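PDB 5B68: 4-alpha-glucanotransferase from Corynebacterium glutamicum, which belongs to the amylomaltase (disproportionating enzyme) family and combines an N-terminal beta-sandwich domain with a TIM-barrel-type domain. Local coordinates for residues A11-V16 with A62-R67; S76-E81 with H487-G492; D98-I101 with T107-D110; L146-K149 with S154-C157; L401-A406 with A436-I441. One frame throughout, in Å; residues are numbered along the deposited sequence. Where two conformers were deposited one is given.

Contact 1 of 5, residues A11-V16 with A62-R67; sequences ADLYGV and ALFHDR. With SO4 (sulfate ion), chain G.
Phe64 meets both Leu13 and Tyr14 with its ring. Its CG stands anti to the backbone N (chi1 -179°), which carries the ring off helix 54-69 toward the end of helix 5-13. One ring face receives Leu13 CB, 3.9 Å from the ring centroid and almost on the ring normal, a CH-pi contact. The edge of the same ring turns to Tyr14 in a T-shaped stack, with centroids 5.1 Å apart and planes at 69°. Tyr14 OH lies near the plane of the Phe64 ring, 3.6 Å from Phe64 CD1. His65 comes next and touches the end of the Leu13 side chain. Its CE1 is 3.7 Å from Leu13 CD2, and the two side chains cross at about a right angle. Arg67, one turn on from Leu63, has an extended chain that brings the edge of its guanidinium to a sulfate, probably from the crystallisation liquor. Two nearly straight bonds hold the ion: Arg67 NH1 to O1 and Arg67 NH2 to O2, each 2.9 Å. Arg59, Gln60 and Asn45 also bind it. Tyr14 rests on Leu39 of helix 32-41 as well, so its ring lies among three helices. The arrangement is surface helix packing, in which a helix C terminus closed by a Schellman motif at Gly15 sets an aliphatic and an aromatic side chain around one phenylalanine.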
# COMPACT_ATOMS: atom_id res chain seq x y z
N ALA A 11 17.34 -22.44 -8.69
CA ALA A 11 16.15 -21.80 -8.13
C ALA A 11 16.32 -21.48 -6.64
O ALA A 11 15.98 -20.35 -6.23
CB ALA A 11 14.93 -22.74 -8.33
N ASP A 12 16.81 -22.42 -5.83
CA ASP A 12 17.07 -22.16 -4.41
C ASP A 12 17.99 -20.99 -4.16
O ASP A 12 17.73 -20.20 -3.25
CB ASP A 12 17.69 -23.37 -3.69
CG ASP A 12 16.74 -24.53 -3.55
OD1 ASP A 12 15.51 -24.41 -3.75
OD2 ASP A 12 17.28 -25.62 -3.33
N LEU A 13 19.05 -20.85 -4.95
CA LEU A 13 20.04 -19.73 -4.72
C LEU A 13 19.41 -18.35 -4.98
O LEU A 13 19.79 -17.34 -4.38
CB LEU A 13 21.24 -19.89 -5.63
CG LEU A 13 22.11 -21.12 -5.33
CD1 LEU A 13 23.11 -21.23 -6.46
CD2 LEU A 13 22.75 -21.08 -3.95
N TYR A 14 18.45 -18.33 -5.89
CA TYR A 14 17.69 -17.10 -6.21
C TYR A 14 16.37 -16.93 -5.52
O TYR A 14 15.67 -15.97 -5.77
CB TYR A 14 17.54 -17.04 -7.73
CG TYR A 14 18.83 -16.65 -8.40
CD1 TYR A 14 19.20 -15.30 -8.51
CD2 TYR A 14 19.71 -17.62 -8.91
CE1 TYR A 14 20.38 -14.95 -9.10
CE2 TYR A 14 20.88 -17.26 -9.53
CZ TYR A 14 21.21 -15.93 -9.62
OH TYR A 14 22.40 -15.63 -10.24
N GLY A 15 16.03 -17.84 -4.61
CA GLY A 15 14.80 -17.74 -3.87
C GLY A 15 13.54 -17.96 -4.68
O GLY A 15 12.48 -17.41 -4.32
N VAL A 16 13.60 -18.84 -5.67
CA VAL A 16 12.48 -19.09 -6.52
C VAL A 16 11.92 -20.40 -6.06
O VAL A 16 12.65 -21.40 -6.01
CB VAL A 16 12.86 -19.15 -7.99
CG1 VAL A 16 11.62 -19.44 -8.85
CG2 VAL A 16 13.54 -17.85 -8.41
N ALA A 62 27.79 -22.10 -10.43
CA ALA A 62 29.14 -21.71 -10.11
C ALA A 62 29.35 -20.19 -10.16
O ALA A 62 30.02 -19.66 -9.29
CB ALA A 62 30.17 -22.43 -11.02
N LEU A 63 28.75 -19.52 -11.16
CA LEU A 63 28.84 -18.07 -11.25
C LEU A 63 28.18 -17.37 -10.04
O LEU A 63 28.71 -16.37 -9.56
CB LEU A 63 28.29 -17.49 -12.55
CG LEU A 63 29.27 -17.66 -13.73
CD1 LEU A 63 28.51 -17.54 -15.05
CD2 LEU A 63 30.45 -16.66 -13.72
N PHE A 64 27.07 -17.94 -9.56
CA PHE A 64 26.43 -17.37 -8.35
C PHE A 64 27.42 -17.42 -7.16
O PHE A 64 27.65 -16.41 -6.50
CB PHE A 64 25.16 -18.12 -8.00
CG PHE A 64 24.46 -17.56 -6.81
CD1 PHE A 64 23.60 -16.49 -6.97
CD2 PHE A 64 24.79 -17.99 -5.49
CE1 PHE A 64 22.95 -15.95 -5.87
CE2 PHE A 64 24.15 -17.43 -4.39
CZ PHE A 64 23.28 -16.39 -4.60
N HIS A 65 28.03 -18.61 -6.90
CA HIS A 65 28.95 -18.74 -5.74
C HIS A 65 30.18 -17.87 -5.92
O HIS A 65 30.63 -17.23 -5.01
CB HIS A 65 29.28 -20.20 -5.42
CG HIS A 65 28.10 -20.99 -5.00
ND1 HIS A 65 27.42 -20.73 -3.83
CD2 HIS A 65 27.48 -22.04 -5.58
CE1 HIS A 65 26.43 -21.61 -3.70
NE2 HIS A 65 26.44 -22.39 -4.76
N ASP A 66 30.67 -17.79 -7.13
CA ASP A 66 31.83 -16.98 -7.38
C ASP A 66 31.57 -15.48 -7.22
O ASP A 66 32.35 -14.75 -6.66
CB ASP A 66 32.40 -17.24 -8.79
CG ASP A 66 33.05 -18.59 -8.93
OD1 ASP A 66 33.23 -19.31 -7.95
OD2 ASP A 66 33.33 -18.91 -10.10
N ARG A 67 30.43 -15.03 -7.72
CA ARG A 67 30.06 -13.65 -7.59
C ARG A 67 29.81 -13.30 -6.14
O ARG A 67 30.20 -12.22 -5.72
CB ARG A 67 28.88 -13.33 -8.51
CG ARG A 67 29.42 -13.08 -9.95
CD ARG A 67 28.40 -13.30 -11.06
NE ARG A 67 29.03 -13.17 -12.37
CZ ARG A 67 28.42 -13.47 -13.52
NH1 ARG A 67 27.16 -13.90 -13.52
NH2 ARG A 67 29.04 -13.31 -14.69
S SO4 G . 26.63 -14.47 -17.41
O1 SO4 G . 25.94 -14.26 -16.12
O2 SO4 G . 28.10 -14.24 -17.22
O3 SO4 G . 26.47 -15.86 -17.87
O4 SO4 G . 25.99 -13.43 -18.30

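Contact 2 of 5, residues S76-E81 with H487-G492; sequences SVVAVE and HNALVG
Val78 holds its two methyls in a fork toward Ala489, because chi1 of -176° puts CG1 anti to the backbone N and CG2 anti to the carbonyl carbon. CG2 meets the methyl of Ala489, with 3.8 Å between Val78 CG2 and Ala489 CB. CG1 reaches the backbone of the helix instead. Val78 CG1 lies 3.9 Å from Asn488 O and 4.1 Å from Ala489 CA. Both are van der Waals contacts. Within the helix, Asn488 O accepts a weak bond of 3.1 Å from Gly492 N. The buried patch is small, and Val78 supplies about half of it. The contact joins two domains. Strand 76-80 belongs to the N-terminal beta sandwich, where it runs parallel to strand 153-162. Helix 487-500 belongs to the 4-alpha-glucanotransferase domain, of TIM-barrel type. Val78 therefore projects from the sheet onto the first turn of that helix. On its own sheet it also packs against Ile160 and Thr162 of strand 153-162. Ala489 has a second neighbour in Tyr440, whose ring covers its methyl. Ser76 OG is hydrogen-bonded to Ala436 O, adding a polar link between the domains. Leu490 O accepts a bond from the indole NE1 of Trp443.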
# COMPACT_ATOMS: atom_id res chain seq x y z
N SER A 76 23.62 -5.00 1.09
CA SER A 76 23.40 -4.09 2.23
C SER A 76 23.32 -4.96 3.49
O SER A 76 23.25 -6.18 3.38
CB SER A 76 22.19 -3.22 2.05
OG SER A 76 21.04 -4.00 1.69
N VAL A 77 23.28 -4.33 4.66
CA VAL A 77 23.19 -5.03 5.93
C VAL A 77 22.11 -4.39 6.77
O VAL A 77 22.12 -3.16 6.97
CB VAL A 77 24.53 -4.91 6.67
CG1 VAL A 77 24.39 -5.50 8.07
CG2 VAL A 77 25.68 -5.53 5.86
N VAL A 78 21.13 -5.20 7.18
CA VAL A 78 20.00 -4.70 7.96
C VAL A 78 20.01 -5.46 9.29
O VAL A 78 20.12 -6.67 9.27
CB VAL A 78 18.64 -4.96 7.23
CG1 VAL A 78 17.53 -4.33 8.04
CG2 VAL A 78 18.65 -4.29 5.86
N ALA A 79 19.93 -4.76 10.40
CA ALA A 79 19.99 -5.38 11.75
C ALA A 79 18.97 -4.69 12.61
O ALA A 79 18.66 -3.49 12.43
CB ALA A 79 21.38 -5.25 12.34
N VAL A 80 18.41 -5.45 13.56
CA VAL A 80 17.55 -4.86 14.54
C VAL A 80 18.42 -4.23 15.60
O VAL A 80 19.50 -4.75 15.90
CB VAL A 80 16.66 -5.91 15.20
CG1 VAL A 80 15.82 -5.32 16.36
CG2 VAL A 80 15.82 -6.54 14.09
N GLU A 81 17.98 -3.09 16.10
CA GLU A 81 18.63 -2.38 17.23
C GLU A 81 19.09 -3.32 18.32
O GLU A 81 18.37 -4.17 18.66
CB GLU A 81 17.62 -1.39 17.83
CG GLU A 81 18.29 -0.20 18.47
CD GLU A 81 17.32 0.85 18.93
OE1 GLU A 81 17.83 1.98 19.20
OE2 GLU A 81 16.08 0.52 19.01
N HIS A 487 12.62 -10.61 4.33
CA HIS A 487 11.59 -9.99 5.19
C HIS A 487 12.21 -9.14 6.32
O HIS A 487 11.62 -8.14 6.79
CB HIS A 487 10.60 -11.02 5.75
CG HIS A 487 11.28 -12.10 6.50
ND1 HIS A 487 11.56 -12.00 7.83
CD2 HIS A 487 11.90 -13.21 6.06
CE1 HIS A 487 12.29 -13.02 8.21
NE2 HIS A 487 12.52 -13.77 7.15
N ASN A 488 13.38 -9.53 6.79
CA ASN A 488 14.05 -8.74 7.80
C ASN A 488 14.35 -7.31 7.30
O ASN A 488 14.17 -6.34 8.06
CB ASN A 488 15.28 -9.36 8.32
CG ASN A 488 15.00 -10.54 9.23
OD1 ASN A 488 14.11 -10.53 10.07
ND2 ASN A 488 15.75 -11.56 9.05
N ALA A 489 14.72 -7.23 6.05
CA ALA A 489 14.84 -5.93 5.40
C ALA A 489 13.51 -5.22 5.11
O ALA A 489 13.34 -4.09 5.54
CB ALA A 489 15.71 -6.04 4.15
N LEU A 490 12.57 -5.86 4.43
CA LEU A 490 11.33 -5.18 4.05
C LEU A 490 10.48 -4.82 5.27
O LEU A 490 10.00 -3.69 5.41
CB LEU A 490 10.54 -6.03 3.05
CG LEU A 490 11.16 -6.10 1.63
CD1 LEU A 490 10.29 -6.82 0.66
CD2 LEU A 490 11.44 -4.71 1.08
N VAL A 491 10.31 -5.77 6.18
CA VAL A 491 9.52 -5.53 7.39
C VAL A 491 10.23 -4.62 8.31
O VAL A 491 9.62 -3.71 8.93
CB VAL A 491 9.23 -6.84 8.17
CG1 VAL A 491 8.52 -6.54 9.48
CG2 VAL A 491 8.39 -7.81 7.36
N GLY A 492 11.55 -4.82 8.43
CA GLY A 492 12.37 -3.97 9.33
C GLY A 492 12.36 -2.51 8.90
O GLY A 492 12.27 -1.61 9.74

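Contact 3 of 5, residues D98-I101 with T107-D110; sequences DVHI and TQRD. With SO4 (sulfate ion), chain L.
Sulfate O3 is gripped by three N-H groups at Arg109 and Asp110, on the strand that pairs with Ile101. Arg109 NE donates to sulfate O3 at 2.8 Å, Arg109 NH1 at 3.1 Å with a more bent bond, and the backbone N of Asp110 at a long 3.3 Å. The Arg109 chain bends at chi2 and chi3, which folds the guanidinium back so that its edge faces the ion. The sulfate probably comes from the crystallisation liquor. Arg109 NH1 has a protein partner too, a salt bridge to Asp138.

Across the strands, Ile101 and Arg109 form a hydrogen-bonded antiparallel pair. Ile101 N to Arg109 O and Arg109 N to Ile101 O are both 2.9 Å. Ile101 CB and Arg109 CB lie 4.0 Å apart. His100 and Gln108 meet with ring and amide planes turned 22° apart. Here His100 CD2 comes 3.5 Å from Gln108 CG. His100 is placed there with CG between backbone N and carbonyl carbon (chi1 73°), and its ring also meets that of His147. Ile101 packs on Pro136 and Val111 as well. This is the beta hairpin of strands 98-102 and 108-114, inside the sheet of the N-terminal beta sandwich, flanked by strands 142-150 and 126-134.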
# COMPACT_ATOMS: atom_id res chain seq x y z
N ASP A 98 40.08 -2.65 5.59
CA ASP A 98 39.77 -1.57 6.54
C ASP A 98 38.28 -1.30 6.34
O ASP A 98 37.85 -1.03 5.23
CB ASP A 98 40.58 -0.31 6.29
CG ASP A 98 42.08 -0.56 6.32
OD1 ASP A 98 42.47 -1.51 7.00
OD2 ASP A 98 42.83 0.17 5.63
N VAL A 99 37.53 -1.45 7.43
CA VAL A 99 36.05 -1.29 7.44
C VAL A 99 35.69 -0.30 8.54
O VAL A 99 36.25 -0.33 9.63
CB VAL A 99 35.30 -2.63 7.69
CG1 VAL A 99 33.77 -2.42 7.66
CG2 VAL A 99 35.72 -3.69 6.68
N HIS A 100 34.78 0.62 8.24
CA HIS A 100 34.18 1.45 9.28
C HIS A 100 32.72 1.78 8.90
O HIS A 100 32.29 1.44 7.81
CB HIS A 100 35.00 2.72 9.53
CG HIS A 100 34.88 3.73 8.45
ND1 HIS A 100 35.61 3.69 7.27
CD2 HIS A 100 34.14 4.86 8.39
CE1 HIS A 100 35.25 4.71 6.52
NE2 HIS A 100 34.37 5.43 7.18
N ILE A 101 32.04 2.38 9.88
CA ILE A 101 30.68 2.82 9.74
C ILE A 101 30.62 4.34 9.70
O ILE A 101 31.23 5.03 10.53
CB ILE A 101 29.85 2.28 10.93
CG1 ILE A 101 29.81 0.75 10.93
CG2 ILE A 101 28.44 2.91 10.94
CD1 ILE A 101 29.31 0.20 12.24
N THR A 107 28.52 10.91 12.04
CA THR A 107 29.40 10.37 13.09
C THR A 107 30.08 9.12 12.56
O THR A 107 29.44 8.30 11.90
CB THR A 107 28.53 9.83 14.23
OG1 THR A 107 27.63 10.84 14.66
CG2 THR A 107 29.38 9.36 15.41
N GLN A 108 31.34 8.93 12.84
CA GLN A 108 31.99 7.61 12.57
C GLN A 108 31.84 6.63 13.71
O GLN A 108 31.92 7.03 14.87
CB GLN A 108 33.49 7.77 12.24
CG GLN A 108 33.91 7.34 10.83
CD GLN A 108 33.97 8.48 9.81
OE1 GLN A 108 33.07 9.34 9.74
NE2 GLN A 108 35.06 8.52 9.04
N ARG A 109 31.65 5.34 13.38
CA ARG A 109 31.79 4.22 14.31
C ARG A 109 32.71 3.09 13.76
O ARG A 109 32.90 2.94 12.54
CB ARG A 109 30.40 3.64 14.69
CG ARG A 109 29.42 4.59 15.42
CD ARG A 109 29.89 5.03 16.82
NE ARG A 109 30.15 3.88 17.64
CZ ARG A 109 29.26 3.18 18.35
NH1 ARG A 109 29.66 2.09 18.99
NH2 ARG A 109 27.98 3.55 18.43
N ASP A 110 33.24 2.27 14.66
CA ASP A 110 34.09 1.14 14.30
C ASP A 110 33.32 -0.16 14.29
O ASP A 110 32.25 -0.27 14.89
CB ASP A 110 35.23 1.01 15.33
CG ASP A 110 36.30 2.08 15.17
OD1 ASP A 110 36.60 2.53 14.03
OD2 ASP A 110 36.89 2.45 16.19
S SO4 L . 33.63 3.19 18.43
O1 SO4 L . 34.28 4.08 17.42
O2 SO4 L . 34.66 2.23 18.92
O3 SO4 L . 32.48 2.42 17.84
O4 SO4 L . 33.10 4.03 19.54
O HOH W 1 36.40 -0.09 12.28

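Contact 4 of 5, residues L146-K149 with S154-C157; sequences LHLK and SAEC
Leu146 and Cys157 face each other as a hydrogen-bonded antiparallel pair. Leu146 N bonds to Cys157 O at 2.8 Å, and Cys157 N returns a bond to Leu146 O at 3.0 Å. Leu148 and Ala155 repeat the pattern two residues on, with Leu148 N to Ala155 O at 2.8 Å. Between them, in the non-hydrogen-bonded pair His147 and Glu156, the CA atoms approach to 4.4 Å. There Glu156 CA sends its hydrogen toward Leu146 O, a CA-H...O contact of 3.1 Å. The two side chains lie side by side and point the same way, with ring and carboxylate planes 79° apart. Glu156 CB is 3.9 Å from His147 ND1. This is the beta hairpin of strands 142-150 and 153-162, part of the N-terminal beta sandwich, and its residues alternate between two faces. Leu146, Leu148, Ala155 and Cys157 share one face, where Cys157 SG packs on Leu146 CB. His147, Lys149, Ser154 and Glu156 share the other. A water ties that second face to the backbone. It lies at the edge of the imidazole, 2.8 Å from His147 ND1, and donates to Ala155 O. Farther out, a salt bridge to Lys145 holds the Glu156 carboxylate. Against the apolar face, Leu148 reaches Val89 and Pro72, Leu146 reaches Phe87, and Cys157 reaches Val77. Backbone bonds to strand 98-102 secure the other side of strand 142-150.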
# COMPACT_ATOMS: atom_id res chain seq x y z
N LEU A 146 28.24 1.20 5.65
CA LEU A 146 29.49 0.51 5.86
C LEU A 146 30.42 0.89 4.72
O LEU A 146 30.05 0.92 3.58
CB LEU A 146 29.31 -1.00 5.90
CG LEU A 146 28.86 -1.62 7.21
CD1 LEU A 146 28.24 -2.98 7.00
CD2 LEU A 146 29.99 -1.67 8.21
N HIS A 147 31.65 1.20 5.08
CA HIS A 147 32.67 1.56 4.09
C HIS A 147 33.90 0.66 4.17
O HIS A 147 34.43 0.42 5.28
CB HIS A 147 33.15 2.95 4.38
CG HIS A 147 32.18 4.01 4.07
ND1 HIS A 147 32.02 4.50 2.80
CD2 HIS A 147 31.37 4.75 4.86
CE1 HIS A 147 31.14 5.47 2.81
NE2 HIS A 147 30.73 5.65 4.05
N LEU A 148 34.37 0.21 3.01
CA LEU A 148 35.52 -0.68 2.91
C LEU A 148 36.58 -0.01 2.05
O LEU A 148 36.31 0.45 0.93
CB LEU A 148 35.13 -2.00 2.31
CG LEU A 148 36.20 -2.95 1.77
CD1 LEU A 148 36.98 -3.39 2.99
CD2 LEU A 148 35.77 -4.14 0.95
N LYS A 149 37.82 -0.00 2.59
CA LYS A 149 39.00 0.40 1.80
C LYS A 149 39.99 -0.75 1.79
O LYS A 149 40.29 -1.34 2.83
CB LYS A 149 39.63 1.71 2.30
CG LYS A 149 40.77 2.19 1.43
CD LYS A 149 41.16 3.63 1.78
CE LYS A 149 42.34 4.10 0.95
NZ LYS A 149 43.52 3.24 1.28
N SER A 154 37.75 0.40 -3.23
CA SER A 154 36.83 0.84 -2.20
C SER A 154 35.42 0.29 -2.50
O SER A 154 35.09 -0.06 -3.63
CB SER A 154 36.84 2.36 -2.03
OG SER A 154 36.33 2.98 -3.19
N ALA A 155 34.62 0.20 -1.44
CA ALA A 155 33.22 -0.30 -1.54
C ALA A 155 32.40 0.31 -0.41
O ALA A 155 32.95 0.78 0.62
CB ALA A 155 33.13 -1.81 -1.47
N GLU A 156 31.08 0.34 -0.59
CA GLU A 156 30.22 0.82 0.48
C GLU A 156 28.91 0.03 0.37
O GLU A 156 28.58 -0.47 -0.69
CB GLU A 156 29.91 2.32 0.38
CG GLU A 156 29.25 2.74 -0.90
CD GLU A 156 28.81 4.19 -0.79
OE1 GLU A 156 27.59 4.45 -0.57
OE2 GLU A 156 29.71 5.04 -0.78
N CYS A 157 28.20 -0.09 1.47
CA CYS A 157 26.87 -0.62 1.45
C CYS A 157 26.02 0.05 2.53
O CYS A 157 26.53 0.63 3.45
CB CYS A 157 26.84 -2.13 1.54
SG CYS A 157 27.17 -2.77 3.19
O HOH W 2 33.76 3.61 0.86

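Contact 5 of 5, residues L401-A406 with A436-I441; sequences LSHVLA and AEEGYI
The CA atoms of Val404 and Glu438, the nearest pair across the segments, are 7.6 Å apart, where a 3-10 turn at 402-403 faces the end of helix 434-437, closed by a Schellman motif with Gly439 at positive phi. The contact is made by side chains alone. The bend of Glu438 at chi2 (-64°) leaves CG nearest Val404 and keeps the carboxylate near the His403 ring. Glu438 CG lies 3.5 Å from Val404 CG1, and Glu438 CB lies 3.9 Å from the same methyl. The two side chains cross at about a right angle. His403 presents its ring edge to Glu438, with His403 ND1 4.0 Å from Glu438 CG. The imidazole and carboxylate planes stand 84° apart. His403 ND1 and Glu438 OE2 are 4.3 Å apart, too far for a bond. Any attraction between them would be through-space, if the histidine is charged. Val404 also touches Trp430 and is bonded through its backbone to His431. The loop of 401-406 leads from helix 396-400 to strand 409-413. A type I' turn from Glu438 to Ile441 leads from helix 434-437 into helix 441-452, while Tyr440 points away and packs on Leu490 and Ile493 of helix 487-500.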
# COMPACT_ATOMS: atom_id res chain seq x y z
N LEU A 401 12.50 3.16 -11.76
CA LEU A 401 12.99 2.19 -10.84
C LEU A 401 13.30 0.89 -11.52
O LEU A 401 13.45 -0.16 -10.82
CB LEU A 401 12.01 1.96 -9.67
CG LEU A 401 11.61 3.12 -8.78
CD1 LEU A 401 10.73 2.61 -7.64
CD2 LEU A 401 12.81 3.78 -8.21
N SER A 402 13.47 0.91 -12.86
CA SER A 402 13.67 -0.35 -13.61
C SER A 402 14.78 -1.23 -13.07
O SER A 402 14.70 -2.43 -13.13
CB SER A 402 13.93 -0.09 -15.14
OG SER A 402 15.05 0.79 -15.33
N HIS A 403 15.80 -0.58 -12.60
CA HIS A 403 17.05 -1.21 -12.10
C HIS A 403 16.86 -2.00 -10.80
O HIS A 403 17.78 -2.74 -10.38
CB HIS A 403 18.12 -0.10 -11.96
CG HIS A 403 17.74 1.04 -11.03
ND1 HIS A 403 18.32 1.23 -9.78
CD2 HIS A 403 16.86 2.06 -11.18
CE1 HIS A 403 17.79 2.29 -9.19
NE2 HIS A 403 16.90 2.80 -10.02
N VAL A 404 15.70 -1.82 -10.13
CA VAL A 404 15.36 -2.60 -8.97
C VAL A 404 14.04 -3.40 -9.15
O VAL A 404 13.52 -3.89 -8.17
CB VAL A 404 15.32 -1.76 -7.68
CG1 VAL A 404 16.69 -1.18 -7.33
CG2 VAL A 404 14.27 -0.66 -7.70
N LEU A 405 13.60 -3.59 -10.39
CA LEU A 405 12.39 -4.40 -10.69
C LEU A 405 12.74 -5.60 -11.51
O LEU A 405 13.85 -5.69 -12.07
CB LEU A 405 11.38 -3.52 -11.46
CG LEU A 405 10.83 -2.36 -10.65
CD1 LEU A 405 10.13 -1.34 -11.55
CD2 LEU A 405 9.92 -2.82 -9.53
N ALA A 406 11.82 -6.53 -11.63
CA ALA A 406 11.94 -7.66 -12.54
C ALA A 406 10.73 -7.59 -13.48
O ALA A 406 9.75 -8.32 -13.28
CB ALA A 406 11.97 -8.97 -11.75
N ALA A 436 18.18 -4.81 -2.78
CA ALA A 436 19.10 -4.86 -1.64
C ALA A 436 20.46 -4.21 -1.99
O ALA A 436 21.12 -3.55 -1.10
CB ALA A 436 19.24 -6.29 -1.18
N GLU A 437 20.90 -4.36 -3.23
CA GLU A 437 22.12 -3.74 -3.73
C GLU A 437 22.02 -2.24 -3.72
O GLU A 437 23.01 -1.55 -3.60
CB GLU A 437 22.49 -4.25 -5.11
CG GLU A 437 22.93 -5.69 -5.09
CD GLU A 437 23.27 -6.22 -6.46
OE1 GLU A 437 22.74 -5.72 -7.45
OE2 GLU A 437 24.06 -7.15 -6.54
N GLU A 438 20.81 -1.74 -3.89
CA GLU A 438 20.55 -0.32 -3.86
C GLU A 438 20.23 0.15 -2.45
O GLU A 438 19.76 1.22 -2.26
CB GLU A 438 19.43 0.06 -4.80
CG GLU A 438 19.81 -0.05 -6.25
CD GLU A 438 20.91 0.90 -6.65
OE1 GLU A 438 20.88 2.07 -6.27
OE2 GLU A 438 21.79 0.47 -7.37
N GLY A 439 20.45 -0.71 -1.47
CA GLY A 439 20.31 -0.30 -0.09
C GLY A 439 18.89 -0.05 0.35
O GLY A 439 18.64 0.61 1.30
N TYR A 440 17.97 -0.61 -0.40
CA TYR A 440 16.53 -0.50 -0.16
C TYR A 440 16.05 0.97 -0.25
O TYR A 440 15.00 1.34 0.31
CB TYR A 440 16.12 -1.16 1.15
CG TYR A 440 16.24 -2.65 1.11
CD1 TYR A 440 15.16 -3.45 0.67
CD2 TYR A 440 17.40 -3.31 1.55
CE1 TYR A 440 15.27 -4.81 0.56
CE2 TYR A 440 17.50 -4.68 1.51
CZ TYR A 440 16.43 -5.46 0.95
OH TYR A 440 16.42 -6.80 0.88
N ILE A 441 16.83 1.84 -0.89
CA ILE A 441 16.50 3.23 -0.84
C ILE A 441 15.15 3.55 -1.52
O ILE A 441 14.42 4.40 -0.99
CB ILE A 441 17.65 4.11 -1.40
CG1 ILE A 441 18.89 3.96 -0.51
CG2 ILE A 441 17.18 5.54 -1.62
CD1 ILE A 441 18.76 4.51 0.92

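Contact 1 closes first, joining helix 5-13 to helix 54-69 over a loop of 45 residues. Contact 2 opens soon after, at strand 76-80, and closes only at helix 487-500. Its long loop holds the other three, which follow in series: contact 3, contact 4 and contact 5. None of the five cross. Contacts 3 and 4 are hairpins, each closing a loop of a few residues, and strands 98-102 and 142-150 join them in one sheet. That sheet also includes strand 76-80, which touches contact 4 through Val77. Contact 5 closes 29 residues within the TIM-barrel-type domain. Its 436-441 segment meets both partners of contact 2, so contacts 2 and 5 share the domain junction.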